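Local coordinates for SusD superfamily protein (Bacteroides fragilis NCTC 9343, PDB 3NQP) that probably binds glycans at the cell surface as an outer-membrane SusD-family protein, handing them on for uptake, at residues A26-I31 / L117-G122; A100-T103 / Y107-D110. One frame throughout, in Å; residues are numbered along the deposited sequence.

Contact 1: A26-I31 / L117-G122; sequences AYIDGI and LGEVYG
Ile28 and Val120 meet through single methyl groups, Ile28 CD1 lying 3.7 Å from Val120 CG2, and this touch is the tightest point between the helices of 26-31 and 117-122. The same Val120 methyl also receives Ile31, whose CD1 comes in 3.9 Å from Val120 CG2, the two side chains crossing at about a right angle. One branch of a valine is thus held by the ends of two isoleucines spaced three residues apart on the partner helix. The torsion of Val120 explains why this branch is used: CG1 stands anti to the backbone N (chi1 169°), which leaves CG2 to turn to helix 26-31. From the preceding position Glu119 brings a single carboxylate oxygen to Ile28, again at about a right angle, with OE1 3.8 Å from CG2 and 3.9 Å from CD1 of that isoleucine; these are van der Waals approaches to aliphatic carbon. The axes of the two short segments, 29° from parallel, approach no nearer than 11.5 Å, a spacing bridged by side-chain methyls and one carboxylate oxygen. The tight part is therefore narrow, and all four residues that make it are buried. The more solvent-accessible side of helix 26-31 differs: Asp29, partly exposed, takes no part in the contact and pairs with Arg192 and Tyr197. Tyr197 also packs on both Ile28 and Glu119. Tyr27 packs instead toward helix 89-102 and meets Trp18 edge to face. As a worked example of long-range helix pairing in a helical region, the contact shows cohesion resting on dispersion between methyl groups, with the carboxylate beside them contributing contact with carbon and no direct polar bond to helix 26-31.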
loop_
_atom_site.group_PDB
_atom_site.type_symbol
_atom_site.label_atom_id
_atom_site.label_comp_id
_atom_site.label_asym_id
_atom_site.label_seq_id
_atom_site.Cartn_x
_atom_site.Cartn_y
_atom_site.Cartn_z
ATOM N N ALA A 26 -14.171 15.956 17.201
ATOM C CA ALA A 26 -14.919 15.874 15.940
ATOM C C ALA A 26 -13.985 16.104 14.739
ATOM O O ALA A 26 -14.066 15.398 13.742
ATOM C CB ALA A 26 -16.113 16.884 15.897
ATOM N N TYR A 27 -13.104 17.085 14.836
ATOM C CA TYR A 27 -12.236 17.382 13.741
ATOM C C TYR A 27 -11.232 16.230 13.526
ATOM O O TYR A 27 -10.922 15.899 12.387
ATOM C CB TYR A 27 -11.545 18.721 13.984
ATOM C CG TYR A 27 -11.084 19.421 12.739
ATOM C CD1 TYR A 27 -11.904 20.351 12.097
ATOM C CD2 TYR A 27 -9.815 19.174 12.201
ATOM C CE1 TYR A 27 -11.485 21.047 10.985
ATOM C CE2 TYR A 27 -9.379 19.864 11.083
ATOM C CZ TYR A 27 -10.225 20.797 10.470
ATOM O OH TYR A 27 -9.839 21.480 9.364
ATOM N N ILE A 28 -10.771 15.597 14.605
ATOM C CA ILE A 28 -9.914 14.411 14.496
ATOM C C ILE A 28 -10.626 13.285 13.780
ATOM O O ILE A 28 -10.016 12.594 12.938
ATOM C CB ILE A 28 -9.414 13.905 15.882
ATOM C CG1 ILE A 28 -8.286 14.789 16.366
ATOM C CG2 ILE A 28 -8.902 12.433 15.832
ATOM C CD1 ILE A 28 -6.967 14.533 15.660
ATOM N N ASP A 29 -11.900 13.073 14.105
ATOM C CA ASP A 29 -12.676 12.087 13.374
ATOM C C ASP A 29 -12.781 12.417 11.905
ATOM O O ASP A 29 -12.667 11.532 11.062
ATOM C CB ASP A 29 -14.076 11.919 13.982
ATOM C CG ASP A 29 -14.045 11.176 15.301
ATOM O OD1 ASP A 29 -12.949 10.843 15.798
ATOM O OD2 ASP A 29 -15.127 10.907 15.834
ATOM N N GLY A 30 -13.019 13.690 11.604
ATOM C CA GLY A 30 -13.109 14.162 10.217
ATOM C C GLY A 30 -11.811 13.947 9.482
ATOM O O GLY A 30 -11.811 13.528 8.335
ATOM N N ILE A 31 -10.709 14.302 10.117
ATOM C CA ILE A 31 -9.371 14.047 9.535
ATOM C C ILE A 31 -9.235 12.559 9.169
ATOM O O ILE A 31 -8.734 12.217 8.089
ATOM C CB ILE A 31 -8.220 14.493 10.472
ATOM C CG1 ILE A 31 -8.039 16.030 10.439
ATOM C CG2 ILE A 31 -6.882 13.718 10.119
ATOM C CD1 ILE A 31 -7.252 16.603 11.658
ATOM N N LEU A 117 -1.976 15.746 18.635
ATOM C CA LEU A 117 -0.914 16.393 17.845
ATOM C C LEU A 117 0.042 15.307 17.270
ATOM O O LEU A 117 0.452 15.383 16.121
ATOM C CB LEU A 117 -0.193 17.477 18.646
ATOM C CG LEU A 117 -1.052 18.729 18.857
ATOM C CD1 LEU A 117 -0.407 19.700 19.827
ATOM C CD2 LEU A 117 -1.410 19.385 17.497
ATOM N N GLY A 118 0.321 14.253 18.029
ATOM C CA GLY A 118 1.082 13.139 17.508
ATOM C C GLY A 118 0.421 12.588 16.261
ATOM O O GLY A 118 1.082 12.274 15.265
ATOM N N GLU A 119 -0.898 12.493 16.288
ATOM C CA GLU A 119 -1.612 11.882 15.162
ATOM C C GLU A 119 -1.480 12.810 13.952
ATOM O O GLU A 119 -1.184 12.347 12.846
ATOM C CB GLU A 119 -3.083 11.625 15.477
ATOM C CG GLU A 119 -3.309 10.508 16.478
ATOM C CD GLU A 119 -4.768 10.176 16.699
ATOM O OE1 GLU A 119 -5.536 11.101 16.942
ATOM O OE2 GLU A 119 -5.160 8.972 16.659
ATOM N N VAL A 120 -1.666 14.116 14.171
ATOM C CA VAL A 120 -1.821 15.032 13.064
ATOM C C VAL A 120 -0.462 15.321 12.409
ATOM O O VAL A 120 -0.383 15.401 11.207
ATOM C CB VAL A 120 -2.588 16.308 13.472
ATOM C CG1 VAL A 120 -2.508 17.341 12.396
ATOM C CG2 VAL A 120 -4.073 15.931 13.798
ATOM N N TYR A 121 0.613 15.413 13.188
ATOM C CA TYR A 121 1.957 15.510 12.588
ATOM C C TYR A 121 2.357 14.243 11.866
ATOM O O TYR A 121 2.972 14.306 10.802
ATOM C CB TYR A 121 2.994 15.837 13.636
ATOM C CG TYR A 121 3.065 17.294 14.032
ATOM C CD1 TYR A 121 3.847 18.195 13.290
ATOM C CD2 TYR A 121 2.424 17.777 15.165
ATOM C CE1 TYR A 121 3.975 19.520 13.655
ATOM C CE2 TYR A 121 2.532 19.138 15.521
ATOM C CZ TYR A 121 3.329 19.984 14.767
ATOM O OH TYR A 121 3.482 21.297 15.105
ATOM N N GLY A 122 1.986 13.085 12.416
ATOM C CA GLY A 122 2.197 11.828 11.728
ATOM C C GLY A 122 1.513 11.772 10.370
ATOM O O GLY A 122 2.073 11.270 9.386
#

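Contact 2: A100-T103 / Y107-D110; sequences ARVT and YLSD
Val102 overlaps Leu108 by one methyl each, CG1 lying 3.9 Å from Leu108 CD1, with the two side chains crossing at about a right angle. Leucine and valine are both buried, and they form the apolar part of a contact in which the last turn of a helix meets the chain that follows it. The bond from CA to CB of Leu108 points to the helix segment, and the extended outer chain (chi2 174°) carries CD1 as far as the valine. The polar part is made by Tyr107 and goes through water. The phenol oxygen OH lies 4.2 Å from Arg101 O, too long for a direct bond, and one water fills the step: it donates to Arg101 O at 2.8 Å and lies 2.9 Å from Tyr107 OH, at the edge of the ring and in its plane. Arg101 O is thereby linked, through the water, to the following loop. Tyr107 OH also approaches Val102 CG2 at 4.2 Å, so the phenol sits beside the valine while it holds the water. The tyrosine reaches back because CG is set between its backbone N and carbonyl carbon (chi1 53°), and the ring then spans the distance to the helix. Trp18 lies alongside, touching Val102 and Tyr107 and making a cation-pi contact with Arg101. Beyond Leu108, Ser109 is the N-cap of helix 110-135, its OG accepting from Met112 N. The contact thus joins the end region of helix 89-102 to the loop leading into helix 110-135, with Lys113 of the second helix packed against both Val102 and Leu108.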
loop_
_atom_site.group_PDB
_atom_site.type_symbol
_atom_site.label_atom_id
_atom_site.label_comp_id
_atom_site.label_asym_id
_atom_site.label_seq_id
_atom_site.Cartn_x
_atom_site.Cartn_y
_atom_site.Cartn_z
ATOM N N ALA A 100 -2.351 24.574 14.106
ATOM C CA ALA A 100 -2.466 26.001 14.476
ATOM C C ALA A 100 -3.475 26.208 15.629
ATOM O O ALA A 100 -3.180 26.875 16.606
ATOM C CB ALA A 100 -2.869 26.844 13.227
ATOM N N ARG A 101 -4.648 25.606 15.549
ATOM C CA ARG A 101 -5.655 25.840 16.605
ATOM C C ARG A 101 -5.412 25.155 17.936
ATOM O O ARG A 101 -5.826 25.661 18.985
ATOM C CB ARG A 101 -7.040 25.442 16.130
ATOM C CG ARG A 101 -7.598 26.373 15.057
ATOM C CD ARG A 101 -9.113 26.170 14.960
ATOM N NE ARG A 101 -9.645 26.348 13.613
ATOM C CZ ARG A 101 -10.936 26.522 13.322
ATOM N NH1 ARG A 101 -11.860 26.565 14.286
ATOM N NH2 ARG A 101 -11.309 26.677 12.052
ATOM N N VAL A 102 -4.793 23.990 17.899
ATOM C CA VAL A 102 -4.734 23.123 19.061
ATOM C C VAL A 102 -3.401 23.242 19.835
ATOM O O VAL A 102 -3.373 22.981 21.026
ATOM C CB VAL A 102 -5.050 21.658 18.660
ATOM C CG1 VAL A 102 -4.655 20.692 19.761
ATOM C CG2 VAL A 102 -6.506 21.521 18.301
ATOM N N THR A 103 -2.318 23.655 19.173
ATOM C CA THR A 103 -1.012 23.711 19.814
ATOM C C THR A 103 -1.059 24.423 21.176
ATOM O O THR A 103 -0.505 23.908 22.147
ATOM C CB THR A 103 0.060 24.300 18.881
ATOM O OG1 THR A 103 0.295 23.368 17.825
ATOM C CG2 THR A 103 1.395 24.537 19.600
ATOM N N TYR A 107 -8.386 23.937 26.592
ATOM C CA TYR A 107 -9.583 23.135 26.847
ATOM C C TYR A 107 -9.394 21.623 26.645
ATOM O O TYR A 107 -10.351 20.875 26.744
ATOM C CB TYR A 107 -10.730 23.610 25.940
ATOM C CG TYR A 107 -10.349 23.661 24.462
ATOM C CD1 TYR A 107 -10.440 22.519 23.650
ATOM C CD2 TYR A 107 -9.899 24.831 23.890
ATOM C CE1 TYR A 107 -10.079 22.564 22.331
ATOM C CE2 TYR A 107 -9.551 24.887 22.560
ATOM C CZ TYR A 107 -9.637 23.752 21.790
ATOM O OH TYR A 107 -9.284 23.827 20.482
ATOM N N LEU A 108 -8.186 21.185 26.302
ATOM C CA LEU A 108 -7.845 19.758 26.260
ATOM C C LEU A 108 -6.841 19.467 27.379
ATOM O O LEU A 108 -5.979 20.284 27.703
ATOM C CB LEU A 108 -7.201 19.373 24.902
ATOM C CG LEU A 108 -8.025 19.606 23.635
ATOM C CD1 LEU A 108 -7.201 19.319 22.354
ATOM C CD2 LEU A 108 -9.306 18.797 23.686
ATOM N N SER A 109 -6.920 18.272 27.920
ATOM C CA SER A 109 -5.858 17.767 28.766
ATOM C C SER A 109 -4.551 17.726 27.955
ATOM O O SER A 109 -4.549 17.598 26.719
ATOM C CB SER A 109 -6.191 16.354 29.278
ATOM O OG SER A 109 -6.241 15.420 28.224
ATOM N N ASP A 110 -3.441 17.845 28.655
ATOM C CA ASP A 110 -2.153 17.661 28.021
ATOM C C ASP A 110 -2.071 16.331 27.270
ATOM O O ASP A 110 -1.538 16.305 26.165
ATOM C CB ASP A 110 -1.029 17.717 29.029
ATOM C CG ASP A 110 -0.889 19.074 29.707
ATOM O OD1 ASP A 110 -1.566 20.071 29.360
ATOM O OD2 ASP A 110 -0.077 19.111 30.626
HETATM O O HOH W 1 -8.426 26.429 19.571
#

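Contact 2 is nested within the long excursion of chain that contact 1 closes: helix 21-37 comes first, then helix 89-102, the connection of contact 2 and helix 110-135, which returns to pack on helix 21-37. The centres of the two contacts are about 12 Å apart, and they touch directly, Leu117 CD2 lying 4.2 Å from Val102 CG1. Contact 1 joins helices distant in sequence, whereas contact 2 settles the connection between consecutive ones. Because Leu117 of helix 110-135 packs on Val102 of helix 89-102, the local connection and the distant pairing belong to one helical part of this SusD-family protein.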